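Local atomic coordinates of 6-aminohexanoate-dimer hydrolase (Bacillus anthracis, PDB entry 4GB7), a protein that probably hydrolyses the amide bond of 6-aminohexanoate dimers or related small substrates, as a serine hydrolase of the beta-lactamase family. Residues A[205-210]-A[248-253]; A[192-197]-A[231-236]; A[183-188]-A[254-259]; A[212-217]-A[225-230]. All coordinates share one frame; numbering follows the deposited sequence. Where two conformers were deposited one is given.

Contact 1 of 4, residues A[205-210]-A[248-253]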
loop_
_atom_site.group_PDB
_atom_site.type_symbol
_atom_site.label_atom_id
_atom_site.label_comp_id
_atom_site.label_asym_id
_atom_site.label_seq_id
_atom_site.Cartn_x
_atom_site.Cartn_y
_atom_site.Cartn_z
ATOM N N GLU A 205 7.398 -10.624 -9.427
ATOM C CA GLU A 205 7.499 -11.731 -8.487
ATOM C C GLU A 205 6.303 -12.662 -8.669
ATOM O O GLU A 205 5.225 -12.220 -8.995
ATOM C CB GLU A 205 7.527 -11.209 -7.041
ATOM C CG GLU A 205 8.772 -10.397 -6.702
ATOM C CD GLU A 205 8.965 -10.174 -5.212
ATOM O OE1 GLU A 205 10.071 -9.745 -4.867
ATOM O OE2 GLU A 205 8.050 -10.432 -4.386
ATOM N N ASN A 206 6.508 -13.958 -8.465
ATOM C CA ASN A 206 5.412 -14.913 -8.611
ATOM C C ASN A 206 4.228 -14.622 -7.680
ATOM O O ASN A 206 3.085 -14.820 -8.045
ATOM C CB ASN A 206 5.875 -16.349 -8.376
ATOM C CG ASN A 206 4.853 -17.348 -8.851
ATOM O OD1 ASN A 206 4.292 -17.190 -9.949
ATOM N ND2 ASN A 206 4.564 -18.360 -8.029
ATOM N N GLN A 207 4.491 -14.095 -6.496
ATOM C CA GLN A 207 3.405 -13.814 -5.547
ATOM C C GLN A 207 2.481 -12.717 -6.086
ATOM O O GLN A 207 1.303 -12.674 -5.775
ATOM C CB GLN A 207 3.967 -13.380 -4.199
ATOM C CG GLN A 207 4.578 -11.988 -4.207
ATOM C CD GLN A 207 4.934 -11.526 -2.832
ATOM O OE1 GLN A 207 4.065 -11.150 -2.050
ATOM N NE2 GLN A 207 6.206 -11.540 -2.530
ATOM N N ASP A 208 3.029 -11.820 -6.917
ATOM C CA ASP A 208 2.213 -10.840 -7.592
ATOM C C ASP A 208 1.498 -11.452 -8.841
ATOM O O ASP A 208 0.313 -11.252 -9.039
ATOM C CB ASP A 208 3.075 -9.668 -8.074
ATOM C CG ASP A 208 3.460 -8.697 -6.973
ATOM O OD1 ASP A 208 2.705 -8.480 -6.022
ATOM O OD2 ASP A 208 4.518 -8.078 -7.104
ATOM N N ALA A 209 2.255 -12.161 -9.691
ATOM C CA ALA A 209 1.728 -12.816 -10.892
ATOM C C ALA A 209 0.511 -13.659 -10.506
ATOM O O ALA A 209 -0.543 -13.554 -11.115
ATOM C CB ALA A 209 2.815 -13.683 -11.546
ATOM N N GLN A 210 0.647 -14.442 -9.448
ATOM C CA GLN A 210 -0.443 -15.344 -9.037
ATOM C C GLN A 210 -1.689 -14.605 -8.590
ATOM O O GLN A 210 -2.818 -15.016 -8.908
ATOM C CB GLN A 210 -0.012 -16.339 -7.976
ATOM C CG GLN A 210 1.024 -17.354 -8.475
ATOM C CD GLN A 210 0.637 -18.029 -9.780
ATOM O OE1 GLN A 210 -0.425 -18.640 -9.865
ATOM N NE2 GLN A 210 1.489 -17.894 -10.813
ATOM N N SER A 248 8.953 -12.971 5.461
ATOM C CA SER A 248 8.779 -13.330 4.060
ATOM C C SER A 248 7.595 -12.546 3.545
ATOM O O SER A 248 6.442 -12.852 3.885
ATOM C CB SER A 248 8.518 -14.837 3.900
ATOM O OG SER A 248 8.422 -15.177 2.533
ATOM N N TYR A 249 7.872 -11.511 2.750
ATOM C CA TYR A 249 6.801 -10.663 2.242
ATOM C C TYR A 249 5.898 -11.449 1.297
ATOM O O TYR A 249 6.375 -12.036 0.325
ATOM C CB TYR A 249 7.415 -9.492 1.519
ATOM C CG TYR A 249 6.476 -8.370 1.171
ATOM C CD1 TYR A 249 6.123 -7.395 2.107
ATOM C CD2 TYR A 249 6.007 -8.231 -0.101
ATOM C CE1 TYR A 249 5.313 -6.325 1.766
ATOM C CE2 TYR A 249 5.176 -7.181 -0.453
ATOM C CZ TYR A 249 4.840 -6.230 0.476
ATOM O OH TYR A 249 4.046 -5.199 0.073
ATOM N N ASN A 250 4.591 -11.471 1.582
ATOM C CA ASN A 250 3.667 -12.197 0.740
ATOM C C ASN A 250 2.272 -11.548 0.718
ATOM O O ASN A 250 1.619 -11.429 1.748
ATOM C CB ASN A 250 3.554 -13.644 1.249
ATOM C CG ASN A 250 3.040 -14.614 0.195
ATOM O OD1 ASN A 250 1.951 -14.433 -0.371
ATOM N ND2 ASN A 250 3.843 -15.678 -0.073
ATOM N N ASN A 251 1.801 -11.219 -0.477
ATOM C CA ASN A 251 0.422 -10.726 -0.687
ATOM C C ASN A 251 -0.617 -11.615 -0.019
ATOM O O ASN A 251 -1.625 -11.138 0.477
ATOM C CB ASN A 251 0.090 -10.701 -2.166
ATOM C CG ASN A 251 0.871 -9.661 -2.941
ATOM O OD1 ASN A 251 1.238 -8.612 -2.429
ATOM N ND2 ASN A 251 1.136 -9.972 -4.201
ATOM N N GLY A 252 -0.408 -12.914 -0.090
ATOM C CA GLY A 252 -1.329 -13.879 0.467
ATOM C C GLY A 252 -1.626 -13.686 1.918
ATOM O O GLY A 252 -2.756 -14.029 2.376
ATOM N N SER A 253 -0.651 -13.192 2.680
ATOM C CA SER A 253 -0.885 -12.958 4.100
ATOM C C SER A 253 -1.963 -11.889 4.307
ATOM O O SER A 253 -2.905 -12.061 5.072
ATOM C CB SER A 253 0.408 -12.567 4.835
ATOM O OG SER A 253 1.359 -13.638 4.807
HETATM O O HOH W 1 0.430 -13.643 -3.412
HETATM O O HOH W 2 3.836 -7.686 -3.559
#

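Contact 2 of 4, residues A[192-197]-A[231-236]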
loop_
_atom_site.group_PDB
_atom_site.type_symbol
_atom_site.label_atom_id
_atom_site.label_comp_id
_atom_site.label_asym_id
_atom_site.label_seq_id
_atom_site.Cartn_x
_atom_site.Cartn_y
_atom_site.Cartn_z
ATOM N N VAL A 192 5.681 -18.893 2.181
ATOM C CA VAL A 192 4.850 -19.627 1.272
ATOM C C VAL A 192 5.305 -19.406 -0.164
ATOM O O VAL A 192 5.708 -18.295 -0.553
ATOM C CB VAL A 192 3.376 -19.145 1.409
ATOM C CG1 VAL A 192 2.571 -19.338 0.149
ATOM C CG2 VAL A 192 2.693 -19.802 2.621
ATOM N N GLU A 193 5.212 -20.472 -0.953
ATOM C CA GLU A 193 5.433 -20.410 -2.401
ATOM C C GLU A 193 4.164 -20.943 -3.100
ATOM O O GLU A 193 3.406 -21.771 -2.518
ATOM C CB GLU A 193 6.699 -21.217 -2.807
ATOM C CG GLU A 193 6.566 -22.742 -2.625
ATOM C CD GLU A 193 7.773 -23.588 -3.090
ATOM O OE1 GLU A 193 7.785 -24.788 -2.821
ATOM O OE2 GLU A 193 8.691 -23.037 -3.715
ATOM N N TYR A 194 3.957 -20.494 -4.324
ATOM C CA TYR A 194 2.856 -20.911 -5.146
ATOM C C TYR A 194 3.437 -21.485 -6.420
ATOM O O TYR A 194 4.568 -21.115 -6.826
ATOM C CB TYR A 194 1.967 -19.709 -5.549
ATOM C CG TYR A 194 1.521 -18.806 -4.393
ATOM C CD1 TYR A 194 0.400 -19.107 -3.636
ATOM C CD2 TYR A 194 2.210 -17.671 -4.070
ATOM C CE1 TYR A 194 -0.005 -18.275 -2.612
ATOM C CE2 TYR A 194 1.811 -16.835 -3.059
ATOM C CZ TYR A 194 0.701 -17.164 -2.307
ATOM O OH TYR A 194 0.264 -16.349 -1.289
ATOM N N PRO A 195 2.660 -22.339 -7.095
ATOM C CA PRO A 195 3.035 -22.703 -8.449
ATOM C C PRO A 195 3.102 -21.484 -9.348
ATOM O O PRO A 195 2.487 -20.468 -9.062
ATOM C CB PRO A 195 1.891 -23.616 -8.915
ATOM C CG PRO A 195 1.170 -24.039 -7.683
ATOM C CD PRO A 195 1.415 -22.995 -6.649
ATOM N N THR A 196 3.858 -21.580 -10.431
ATOM C CA THR A 196 3.823 -20.546 -11.460
ATOM C C THR A 196 2.710 -20.753 -12.490
ATOM O O THR A 196 2.295 -19.797 -13.126
ATOM C CB THR A 196 5.153 -20.451 -12.222
ATOM O OG1 THR A 196 5.378 -21.643 -12.983
ATOM C CG2 THR A 196 6.323 -20.185 -11.277
ATOM N N HIS A 197 2.232 -21.992 -12.678
ATOM C CA HIS A 197 1.265 -22.305 -13.761
ATOM C C HIS A 197 1.776 -21.851 -15.111
ATOM O O HIS A 197 1.024 -21.462 -15.998
ATOM C CB HIS A 197 -0.107 -21.709 -13.430
ATOM C CG HIS A 197 -0.649 -22.222 -12.133
ATOM N ND1 HIS A 197 -1.059 -23.495 -11.987
ATOM C CD2 HIS A 197 -0.777 -21.620 -10.888
ATOM C CE1 HIS A 197 -1.424 -23.707 -10.705
ATOM N NE2 HIS A 197 -1.279 -22.555 -10.036
ATOM N N TYR A 231 -9.118 -16.637 -3.420
ATOM C CA TYR A 231 -9.022 -17.650 -2.408
ATOM C C TYR A 231 -8.421 -18.961 -2.900
ATOM O O TYR A 231 -7.806 -19.703 -2.102
ATOM C CB TYR A 231 -10.384 -17.899 -1.771
ATOM C CG TYR A 231 -11.033 -16.708 -1.067
ATOM C CD1 TYR A 231 -10.292 -15.625 -0.606
ATOM C CD2 TYR A 231 -12.389 -16.676 -0.855
ATOM C CE1 TYR A 231 -10.886 -14.568 0.036
ATOM C CE2 TYR A 231 -12.996 -15.605 -0.191
ATOM C CZ TYR A 231 -12.248 -14.552 0.247
ATOM O OH TYR A 231 -12.829 -13.493 0.911
ATOM N N ASP A 232 -8.596 -19.256 -4.184
ATOM C CA ASP A 232 -7.936 -20.423 -4.812
ATOM C C ASP A 232 -6.416 -20.366 -4.657
ATOM O O ASP A 232 -5.741 -21.364 -4.416
ATOM C CB ASP A 232 -8.255 -20.510 -6.310
ATOM C CG ASP A 232 -9.678 -20.935 -6.618
ATOM O OD1 ASP A 232 -10.478 -21.314 -5.699
ATOM O OD2 ASP A 232 -9.970 -20.903 -7.844
HETATM N N MSE A 233 -5.870 -19.178 -4.834
HETATM C CA MSE A 233 -4.433 -18.969 -4.666
HETATM C C MSE A 233 -3.984 -19.325 -3.260
HETATM O O MSE A 233 -2.958 -19.939 -3.067
HETATM C CB MSE A 233 -4.059 -17.517 -5.029
HETATM C CG MSE A 233 -2.572 -17.192 -4.866
HETATM SE SE MSE A 233 -2.150 -15.326 -4.932
HETATM C CE MSE A 233 -2.831 -14.882 -3.155
ATOM N N LEU A 234 -4.775 -18.919 -2.270
ATOM C CA LEU A 234 -4.425 -19.186 -0.884
ATOM C C LEU A 234 -4.412 -20.680 -0.631
ATOM O O LEU A 234 -3.580 -21.155 0.138
ATOM C CB LEU A 234 -5.408 -18.496 0.040
ATOM C CG LEU A 234 -5.447 -16.960 -0.062
ATOM C CD1 LEU A 234 -6.490 -16.401 0.911
ATOM C CD2 LEU A 234 -4.071 -16.285 0.073
ATOM N N GLN A 235 -5.283 -21.417 -1.332
ATOM C CA GLN A 235 -5.408 -22.860 -1.151
ATOM C C GLN A 235 -4.239 -23.599 -1.821
ATOM O O GLN A 235 -3.927 -24.744 -1.458
ATOM C CB GLN A 235 -6.736 -23.378 -1.731
ATOM C CG GLN A 235 -8.011 -22.975 -1.017
ATOM C CD GLN A 235 -8.147 -23.529 0.368
ATOM O OE1 GLN A 235 -7.237 -24.216 0.875
ATOM N NE2 GLN A 235 -9.271 -23.202 1.033
ATOM N N GLU A 236 -3.589 -22.940 -2.774
ATOM C CA GLU A 236 -2.409 -23.497 -3.446
ATOM C C GLU A 236 -1.078 -23.284 -2.685
ATOM O O GLU A 236 -0.033 -23.784 -3.122
ATOM C CB GLU A 236 -2.247 -22.868 -4.851
ATOM C CG GLU A 236 -3.294 -23.295 -5.864
ATOM C CD GLU A 236 -2.865 -23.049 -7.289
ATOM O OE1 GLU A 236 -1.886 -22.307 -7.524
ATOM O OE2 GLU A 236 -3.520 -23.600 -8.190
#

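Contact 3 of 4, residues A[183-188]-A[254-259]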
loop_
_atom_site.group_PDB
_atom_site.type_symbol
_atom_site.label_atom_id
_atom_site.label_comp_id
_atom_site.label_asym_id
_atom_site.label_seq_id
_atom_site.Cartn_x
_atom_site.Cartn_y
_atom_site.Cartn_z
ATOM N N GLN A 183 -1.298 -12.490 14.042
ATOM C CA GLN A 183 -0.118 -11.681 14.274
ATOM C C GLN A 183 1.015 -12.025 13.301
ATOM O O GLN A 183 1.656 -11.115 12.760
ATOM C CB GLN A 183 0.328 -11.715 15.748
ATOM C CG GLN A 183 1.368 -10.633 16.062
ATOM C CD GLN A 183 0.836 -9.220 15.833
ATOM O OE1 GLN A 183 -0.166 -8.826 16.399
ATOM N NE2 GLN A 183 1.532 -8.446 15.011
ATOM N N GLN A 184 1.257 -13.314 13.081
ATOM C CA GLN A 184 2.239 -13.764 12.060
ATOM C C GLN A 184 1.941 -13.237 10.676
ATOM O O GLN A 184 2.862 -12.806 9.935
ATOM C CB GLN A 184 2.397 -15.293 12.096
ATOM C CG GLN A 184 3.137 -15.702 13.364
ATOM C CD GLN A 184 2.999 -17.211 13.697
ATOM O OE1 GLN A 184 2.162 -17.954 13.086
ATOM N NE2 GLN A 184 3.778 -17.665 14.667
ATOM N N LEU A 185 0.663 -13.255 10.315
ATOM C CA LEU A 185 0.215 -12.696 9.028
ATOM C C LEU A 185 0.466 -11.184 8.978
ATOM O O LEU A 185 1.057 -10.639 7.972
ATOM C CB LEU A 185 -1.258 -13.031 8.775
ATOM C CG LEU A 185 -1.612 -14.495 8.580
ATOM C CD1 LEU A 185 -3.103 -14.759 8.792
ATOM C CD2 LEU A 185 -1.218 -15.047 7.220
HETATM N N MSE A 186 0.015 -10.499 10.017
HETATM C CA MSE A 186 0.252 -9.042 10.182
HETATM C C MSE A 186 1.733 -8.647 10.025
HETATM O O MSE A 186 2.064 -7.593 9.427
HETATM C CB MSE A 186 -0.274 -8.566 11.542
HETATM C CG MSE A 186 -1.787 -8.501 11.675
HETATM SE SE MSE A 186 -2.460 -6.979 10.694
HETATM C CE MSE A 186 -2.368 -5.760 12.161
ATOM N N ASP A 187 2.627 -9.505 10.526
ATOM C CA ASP A 187 4.061 -9.232 10.488
ATOM C C ASP A 187 4.799 -9.852 9.293
ATOM O O ASP A 187 6.045 -9.821 9.263
ATOM C CB ASP A 187 4.718 -9.673 11.815
ATOM C CG ASP A 187 4.318 -8.778 12.994
ATOM O OD1 ASP A 187 4.000 -7.602 12.743
ATOM O OD2 ASP A 187 4.262 -9.273 14.135
HETATM N N MSE A 188 4.066 -10.443 8.351
HETATM C CA MSE A 188 4.675 -11.021 7.168
HETATM C C MSE A 188 5.718 -12.097 7.563
HETATM O O MSE A 188 6.806 -12.141 7.076
HETATM C CB MSE A 188 5.278 -9.923 6.283
HETATM C CG MSE A 188 4.222 -9.177 5.552
HETATM SE SE MSE A 188 3.113 -10.104 4.368
HETATM C CE MSE A 188 2.486 -8.575 3.371
ATOM N N THR A 254 -1.846 -10.776 3.579
ATOM C CA THR A 254 -2.866 -9.733 3.640
ATOM C C THR A 254 -4.219 -10.235 3.121
ATOM O O THR A 254 -5.274 -9.908 3.683
ATOM C CB THR A 254 -2.415 -8.531 2.809
ATOM O OG1 THR A 254 -1.042 -8.282 3.082
ATOM C CG2 THR A 254 -3.258 -7.268 3.150
ATOM N N GLU A 255 -4.203 -11.050 2.063
ATOM C CA GLU A 255 -5.451 -11.580 1.487
ATOM C C GLU A 255 -6.147 -12.458 2.505
ATOM O O GLU A 255 -7.389 -12.432 2.596
ATOM C CB GLU A 255 -5.227 -12.333 0.196
ATOM C CG GLU A 255 -4.659 -11.503 -0.960
ATOM C CD GLU A 255 -5.510 -10.335 -1.423
ATOM O OE1 GLU A 255 -6.706 -10.219 -1.046
ATOM O OE2 GLU A 255 -4.936 -9.492 -2.171
ATOM N N THR A 256 -5.368 -13.205 3.286
ATOM C CA THR A 256 -5.961 -14.051 4.343
ATOM C C THR A 256 -6.639 -13.187 5.420
ATOM O O THR A 256 -7.774 -13.438 5.866
ATOM C CB THR A 256 -4.923 -14.994 4.939
ATOM O OG1 THR A 256 -4.384 -15.857 3.904
ATOM C CG2 THR A 256 -5.542 -15.888 6.055
ATOM N N LEU A 257 -5.912 -12.212 5.897
ATOM C CA LEU A 257 -6.443 -11.236 6.847
ATOM C C LEU A 257 -7.737 -10.590 6.340
ATOM O O LEU A 257 -8.678 -10.434 7.069
ATOM C CB LEU A 257 -5.368 -10.173 7.179
ATOM C CG LEU A 257 -4.147 -10.629 7.975
ATOM C CD1 LEU A 257 -3.092 -9.540 8.070
ATOM C CD2 LEU A 257 -4.567 -11.108 9.375
ATOM N N ALA A 258 -7.774 -10.192 5.078
ATOM C CA ALA A 258 -9.002 -9.630 4.500
ATOM C C ALA A 258 -10.167 -10.626 4.492
ATOM O O ALA A 258 -11.311 -10.234 4.699
ATOM C CB ALA A 258 -8.747 -9.036 3.124
ATOM N N TRP A 259 -9.872 -11.911 4.227
ATOM C CA TRP A 259 -10.883 -12.946 4.287
ATOM C C TRP A 259 -11.461 -13.042 5.676
ATOM O O TRP A 259 -12.665 -13.120 5.841
ATOM C CB TRP A 259 -10.289 -14.277 3.827
ATOM C CG TRP A 259 -11.248 -15.372 3.486
ATOM C CD1 TRP A 259 -12.646 -15.397 3.603
ATOM C CD2 TRP A 259 -10.884 -16.646 2.898
ATOM N NE1 TRP A 259 -13.158 -16.593 3.134
ATOM C CE2 TRP A 259 -12.132 -17.404 2.723
ATOM C CE3 TRP A 259 -9.686 -17.226 2.523
ATOM C CZ2 TRP A 259 -12.141 -18.663 2.161
ATOM C CZ3 TRP A 259 -9.701 -18.499 1.963
ATOM C CH2 TRP A 259 -10.903 -19.207 1.798
#

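Contact 4 of 4, residues A[212-217]-A[225-230]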
loop_
_atom_site.group_PDB
_atom_site.type_symbol
_atom_site.label_atom_id
_atom_site.label_comp_id
_atom_site.label_asym_id
_atom_site.label_seq_id
_atom_site.Cartn_x
_atom_site.Cartn_y
_atom_site.Cartn_z
ATOM N N TYR A 212 -2.578 -11.625 -9.612
ATOM C CA TYR A 212 -3.187 -11.093 -10.816
ATOM C C TYR A 212 -3.842 -12.179 -11.717
ATOM O O TYR A 212 -4.905 -11.940 -12.246
ATOM C CB TYR A 212 -2.187 -10.268 -11.608
ATOM C CG TYR A 212 -1.604 -9.072 -10.857
ATOM C CD1 TYR A 212 -2.309 -8.426 -9.850
ATOM C CD2 TYR A 212 -0.403 -8.532 -11.232
ATOM C CE1 TYR A 212 -1.793 -7.334 -9.190
ATOM C CE2 TYR A 212 0.149 -7.457 -10.547
ATOM C CZ TYR A 212 -0.555 -6.831 -9.566
ATOM O OH TYR A 212 -0.002 -5.752 -8.922
ATOM N N LEU A 213 -3.225 -13.359 -11.854
ATOM C CA LEU A 213 -3.843 -14.470 -12.569
ATOM C C LEU A 213 -5.139 -14.899 -11.855
ATOM O O LEU A 213 -6.177 -15.079 -12.480
ATOM C CB LEU A 213 -2.895 -15.639 -12.671
ATOM C CG LEU A 213 -1.767 -15.437 -13.698
ATOM C CD1 LEU A 213 -0.593 -16.353 -13.338
ATOM C CD2 LEU A 213 -2.265 -15.633 -15.131
ATOM N N ALA A 214 -5.078 -15.005 -10.542
ATOM C CA ALA A 214 -6.284 -15.298 -9.722
ATOM C C ALA A 214 -7.434 -14.321 -9.939
ATOM O O ALA A 214 -8.620 -14.703 -9.880
ATOM C CB ALA A 214 -5.917 -15.367 -8.246
ATOM N N SER A 215 -7.077 -13.057 -10.194
ATOM C CA SER A 215 -8.024 -11.985 -10.387
ATOM C C SER A 215 -8.401 -11.793 -11.849
ATOM O O SER A 215 -9.127 -10.858 -12.167
ATOM C CB SER A 215 -7.421 -10.662 -9.895
ATOM O OG SER A 215 -7.001 -10.737 -8.568
ATOM N N ASN A 216 -7.861 -12.640 -12.736
ATOM C CA ASN A 216 -8.163 -12.591 -14.146
ATOM C C ASN A 216 -7.676 -11.322 -14.844
ATOM O O ASN A 216 -8.320 -10.855 -15.781
ATOM C CB ASN A 216 -9.675 -12.778 -14.387
ATOM C CG ASN A 216 -9.989 -13.159 -15.822
ATOM O OD1 ASN A 216 -9.211 -13.852 -16.460
ATOM N ND2 ASN A 216 -11.131 -12.704 -16.329
ATOM N N ILE A 217 -6.574 -10.738 -14.371
ATOM C CA ILE A 217 -6.072 -9.500 -14.988
ATOM C C ILE A 217 -4.682 -9.693 -15.593
ATOM O O ILE A 217 -4.052 -8.727 -16.025
ATOM C CB ILE A 217 -6.130 -8.268 -14.035
ATOM C CG1 ILE A 217 -5.167 -8.368 -12.853
ATOM C CG2 ILE A 217 -7.543 -8.024 -13.542
ATOM C CD1 ILE A 217 -5.091 -7.078 -12.031
ATOM N N ASP A 225 -4.229 -23.894 -15.524
ATOM C CA ASP A 225 -4.738 -24.728 -14.453
ATOM C C ASP A 225 -4.487 -24.056 -13.094
ATOM O O ASP A 225 -4.345 -24.705 -12.060
ATOM C CB ASP A 225 -4.040 -26.107 -14.484
ATOM C CG ASP A 225 -2.530 -26.030 -14.167
ATOM O OD1 ASP A 225 -1.897 -24.952 -14.286
ATOM O OD2 ASP A 225 -1.967 -27.072 -13.797
ATOM N N GLY A 226 -4.422 -22.740 -13.100
ATOM C CA GLY A 226 -4.119 -22.001 -11.916
ATOM C C GLY A 226 -5.359 -21.492 -11.201
ATOM O O GLY A 226 -6.499 -21.869 -11.517
ATOM N N PRO A 227 -5.143 -20.585 -10.238
ATOM C CA PRO A 227 -6.283 -20.098 -9.445
ATOM C C PRO A 227 -7.304 -19.307 -10.268
ATOM O O PRO A 227 -6.923 -18.527 -11.172
ATOM C CB PRO A 227 -5.582 -19.258 -8.360
ATOM C CG PRO A 227 -4.356 -18.754 -9.053
ATOM C CD PRO A 227 -3.878 -19.992 -9.762
HETATM N N MSE A 228 -8.596 -19.495 -9.965
HETATM C CA MSE A 228 -9.680 -18.809 -10.684
HETATM C C MSE A 228 -10.266 -17.627 -9.919
HETATM O O MSE A 228 -10.973 -16.814 -10.491
HETATM C CB MSE A 228 -10.798 -19.812 -11.054
HETATM C CG MSE A 228 -10.362 -20.998 -11.968
HETATM SE SE MSE A 228 -9.727 -20.368 -13.708
HETATM C CE MSE A 228 -11.483 -19.924 -14.491
ATOM N N LYS A 229 -9.937 -17.553 -8.632
ATOM C CA LYS A 229 -10.315 -16.471 -7.758
ATOM C C LYS A 229 -9.239 -16.389 -6.692
ATOM O O LYS A 229 -8.490 -17.331 -6.507
ATOM C CB LYS A 229 -11.681 -16.745 -7.167
ATOM C CG LYS A 229 -11.755 -17.961 -6.284
ATOM C CD LYS A 229 -13.178 -18.174 -5.806
ATOM C CE LYS A 229 -13.282 -19.337 -4.856
ATOM N NZ LYS A 229 -14.598 -19.372 -4.178
ATOM N N ILE A 230 -9.171 -15.271 -5.971
ATOM C CA ILE A 230 -8.102 -15.039 -4.986
ATOM C C ILE A 230 -7.995 -16.166 -3.940
ATOM O O ILE A 230 -6.892 -16.615 -3.611
ATOM C CB ILE A 230 -8.269 -13.649 -4.323
ATOM C CG1 ILE A 230 -8.023 -12.532 -5.340
ATOM C CG2 ILE A 230 -7.316 -13.475 -3.127
ATOM C CD1 ILE A 230 -8.506 -11.195 -4.814
#

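Contact 1 of 4, residues A[205-210]-A[248-253]
The turn Tyr249-Asn250-Asn251 fits the Tyr-x-Asn pattern, probably the second conserved element of serine hydrolases with a beta-lactamase fold, and Gln207 and Asp208, from the first turn of helix 206-214, bond directly to it. In one of its two modelled conformers, Gln207 holds CG between its backbone N and carbonyl carbon (chi1 72°), and the chain then runs out extended, presenting the amide to the turn's backbone. In that conformer OE1 accepts from Asn251 N (2.8 Å), while NE2 donates to Tyr249 O at 2.9 Å, approaching from above that carbonyl's plane rather than along a lone pair. Glutamine suits the place because one flat group offers both an acceptor and a donor. Asn251 answers with its own amide, turned 65° from that of Gln207. Its ND2 gives a nearly straight bond to Asp208 OD1 (2.8 Å, 168°), on the anti side of the carboxylate, and a weak one to Gln207 O. A water donates to both Asp208 OD1 and Asn251 OD1, and the latter also bonds to Lys143 NZ. Asn250 caps helix 251-265: its OD1 accepts from Gly252 N in the carbonyl plane at 2.8 Å, and Tyr194 OH is a further partner. Tyr249 OH is hydrogen-bonded to Ser140 OG. With Ser140 and Lys143, this arrangement is consistent with the SxxK and Tyr-x-Asn elements of a class C beta-lactamase-like active site.

Contact 2 of 4, residues A[192-197]-A[231-236]
His197 NE2 donates to Glu236 OE1 in a short, almost straight hydrogen bond (2.6 Å, 175°), a His-carboxylate pair that joins the loop after strand 191-193 to segment 231-236. The oxygen uses its syn lone pair and lies in the imidazole plane, although ring and carboxylate are turned 38° against each other. The two side chains come from opposite directions, Glu236 reaching out with an extended chain. On the other side of the ring, ND1 bonds to Asp225 OD1, so two carboxylates fix the imidazole's rotation and probably stabilise its protonated form. Pro195 CB lies over one face of the ring, offset toward the rim and 3.5 Å above the plane, and the rigid pyrrolidine also touches the carboxylate through CD, 3.5 Å from Glu236 OE1.

Deeper in, Tyr194 and the selenomethionine Met233 form a Met-aromatic contact. With Met233 CG anti to its backbone N (chi1 179°) and the next torsion extended, SE comes to lie over the face of the phenol, 4.5 Å from the Tyr194 ring centroid. The bend at chi3 sets only CE, which is 3.9 Å from Tyr194 OH. Tyrosine serves here as a flat apolar plate with a polar end, its OH hydrogen-bonded to Asn250 OD1. Tyr194 CE1 also lies 3.4 Å from Met233 O, a helix carbonyl. The ring's opposite face is covered by Val192 CG1, offset toward the rim and 3.8 Å above the plane.

Contact 3 of 4, residues A[183-188]-A[254-259]
Met188, in a left-handed backbone conformation (phi 58°), sends its selenomethionine methyl CE to within 3.6 Å of Thr254 OG1. That hydroxyl has its polar partner elsewhere, in Gln358 OE1, so the methyl merely packs beside it. Met188 is the C-prime residue of a Schellman motif that ends helix 182-186; its N bonds to Leu185 O at 3.0 Å, one of the pair of backbone bonds that define the motif. The rest of the contact is the apolar packing of this short helix on helix 251-265, with no hydrogen bond between the two segments. Leu185 and Leu257 lie alongside and point antiparallel, Leu185 CB being 3.8 Å from Leu257 CG. Each leucine fills the buried interface with a branched end: Leu185 CD1 reaches Thr256 CG2, also at 3.8 Å, while Leu257 CD1 meets SE of the selenomethionine Met186 at 3.7 Å. Thr256 suits a buried helix face because its OG1 bonds back to Gly252 O, and CG2, anti to the backbone N, is presented to Leu185.

Contact 4 of 4, residues A[212-217]-A[225-230]
Ala214, in the last turn of helix 206-214, lies against the chain of Pro227 to Ile230 that leads into helix 230-235. Its single methyl suits so close an approach: Ala214 CB lies 3.8 Å from Pro227 CG and 3.7 Å from Lys229 O. The proline ring offers CB and CG to this methyl and has no N-H to satisfy. Ser215 places OG beside its own backbone N, anti to the carbonyl carbon (chi1 -56°), where it bonds to Leu211 O one turn back and to Gln298 NE2. With its polar needs met there, Ser215 OG takes Ile230 CG1 against it at 3.8 Å; the first torsion of Ile230 likewise sets CG1 beside the backbone N, and so facing this hydroxyl. Lys229 points its CB away from the other segment, and its backbone makes the contact: Lys229 CA forms a bent C-H...O contact (124°) with Ala214 O at 3.2 Å. Pro227 O receives a straighter one (165°) from Ala214 CA at 3.6 Å. Asn216, with positive phi, closes the helix in a Schellman motif, and Arg220 NH2 bonds to both Leu213 O and Met228 O. Since no conventional hydrogen bond links the segments directly, the join depends on the close fit of small and apolar groups.

How the contacts relate
Contacts 3 and 4 are buried and have no hydrogen bond between their segments, contact 3 joining by apolar side chains and contact 4 mostly through backbone and one methyl, whereas contacts 1 and 2 are partly buried and carry polar bonds. Helix 251-265 serves contact 1 at its start and contact 3 in its next turns; helix 206-214 likewise begins in contact 1 and ends in contact 4. Contacts 1 and 2 interlock along the chain, and Gln210 NE2 bonds to Thr196 O between them. Contact 2 reaches contact 4 where Pro227 packs on Asp232. Contact 1 alone includes residues of the probable active site; the other three pack the surrounding helices and loops.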